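ABC transporter ATP-binding protein (Sulfolobus tokodaii, PDB 2PJZ) probably binds and hydrolyses ATP as the nucleotide-binding subunit of an ABC transporter, perhaps one that carries cobalt. Local coordinates at residues A[132-135]-A[136-140]. Sequence-based numbering, arbitrary orientation.
Sequences GQSV and LVRTS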
loop_
_atom_site.group_PDB
_atom_site.type_symbol
_atom_site.label_atom_id
_atom_site.label_comp_id
_atom_site.label_asym_id
_atom_site.label_seq_id
_atom_site.Cartn_x
_atom_site.Cartn_y
_atom_site.Cartn_z
ATOM N N GLY A 132 -10.499 12.304 2.556
ATOM C CA GLY A 132 -11.259 11.151 2.057
ATOM C C GLY A 132 -11.564 11.260 0.568
ATOM O O GLY A 132 -11.347 10.317 -0.199
ATOM N N GLN A 133 -12.046 12.421 0.150
ATOM C CA GLN A 133 -12.315 12.662 -1.279
ATOM C C GLN A 133 -11.065 12.572 -2.168
ATOM O O GLN A 133 -11.112 11.967 -3.253
ATOM C CB GLN A 133 -12.934 14.041 -1.454
ATOM C CG GLN A 133 -14.386 14.134 -0.993
ATOM C CD GLN A 133 -14.923 15.550 -1.189
ATOM O OE1 GLN A 133 -14.165 16.521 -1.174
ATOM N NE2 GLN A 133 -16.234 15.664 -1.394
ATOM N N SER A 134 -9.973 13.189 -1.715
ATOM C CA SER A 134 -8.683 13.193 -2.430
ATOM C C SER A 134 -8.179 11.764 -2.690
ATOM O O SER A 134 -7.846 11.428 -3.840
ATOM C CB SER A 134 -7.627 13.971 -1.636
ATOM O OG SER A 134 -6.365 13.945 -2.299
ATOM N N VAL A 135 -8.120 10.943 -1.633
ATOM C CA VAL A 135 -7.677 9.538 -1.785
ATOM C C VAL A 135 -8.620 8.710 -2.656
ATOM O O VAL A 135 -8.164 7.882 -3.453
ATOM C CB VAL A 135 -7.307 8.819 -0.449
ATOM C CG1 VAL A 135 -8.551 8.325 0.333
ATOM C CG2 VAL A 135 -6.393 7.612 -0.734
ATOM N N LEU A 136 -9.928 8.935 -2.534
ATOM C CA LEU A 136 -10.858 8.201 -3.394
ATOM C C LEU A 136 -10.657 8.560 -4.833
ATOM O O LEU A 136 -10.621 7.662 -5.695
ATOM C CB LEU A 136 -12.328 8.429 -2.988
ATOM C CG LEU A 136 -12.705 7.713 -1.681
ATOM C CD1 LEU A 136 -14.081 8.219 -1.176
ATOM C CD2 LEU A 136 -12.690 6.201 -1.836
ATOM N N VAL A 137 -10.511 9.856 -5.111
ATOM C CA VAL A 137 -10.267 10.311 -6.499
ATOM C C VAL A 137 -8.925 9.750 -7.033
ATOM O O VAL A 137 -8.860 9.207 -8.163
ATOM C CB VAL A 137 -10.351 11.854 -6.612
ATOM C CG1 VAL A 137 -9.780 12.382 -7.952
ATOM C CG2 VAL A 137 -11.814 12.311 -6.425
ATOM N N ARG A 138 -7.874 9.835 -6.209
ATOM C CA ARG A 138 -6.549 9.351 -6.631
ATOM C C ARG A 138 -6.505 7.826 -6.851
ATOM O O ARG A 138 -5.892 7.329 -7.821
ATOM C CB ARG A 138 -5.474 9.808 -5.618
ATOM C CG ARG A 138 -5.115 11.305 -5.777
ATOM C CD ARG A 138 -4.013 11.743 -4.773
ATOM N NE ARG A 138 -4.527 11.925 -3.407
ATOM C CZ ARG A 138 -4.293 11.103 -2.385
ATOM N NH1 ARG A 138 -3.525 10.016 -2.516
ATOM N NH2 ARG A 138 -4.818 11.385 -1.196
ATOM N N THR A 139 -7.158 7.077 -5.974
ATOM C CA THR A 139 -7.268 5.624 -6.174
ATOM C C THR A 139 -8.073 5.309 -7.455
ATOM O O THR A 139 -7.696 4.439 -8.254
ATOM C CB THR A 139 -7.846 4.917 -4.925
ATOM O OG1 THR A 139 -6.964 5.120 -3.812
ATOM C CG2 THR A 139 -7.967 3.403 -5.161
ATOM N N SER A 140 -9.154 6.048 -7.671
ATOM C CA SER A 140 -9.973 5.868 -8.859
ATOM C C SER A 140 -9.169 6.195 -10.128
ATOM O O SER A 140 -9.213 5.445 -11.104
ATOM C CB SER A 140 -11.254 6.722 -8.756
ATOM O OG SER A 140 -12.059 6.260 -7.696
#
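Arg138 reaches back one helical turn and holds the hydroxyl of Ser134 side-on. Its NE donates to Ser134 OG at 2.9 Å, nearly straight at 159°. Its NH2 donates to the same oxygen over a longer 3.2 Å and at a sharper angle. OG lies in the guanidinium plane, at its edge. The arginine chain bends at chi3 (-76°), which folds the group back along the helix. Arg138 NH1 is bound to Asn79 O, and Asn79 ND2 bonds Thr139 OG1, so one asparagine meets two neighbouring side chains. A leucine in place of Arg138 would probably leave Ser134 OG without this double donor and take from Asn79 O the bond from NH1. Val135 CA covers one face of the guanidinium, 3.4 Å from its plane and offset toward the rim. The backbone bonds of the helix run alongside, such as Arg138 N to Ser134 O at 2.9 Å. Ser140 OG adds a second bond to Leu136 O, 2.8 Å long, from the face opposite Ser140 N. Leu136, Thr139 and Ser140 pack on Ile167 of helix 161-173. This is i to i+4 pairing at the start of helix 131-144, whose first residues, Gly132 and Gln133 among them, belong to the LSAGQ sequence, a form of the LSGGQ signature motif of ABC ATPases.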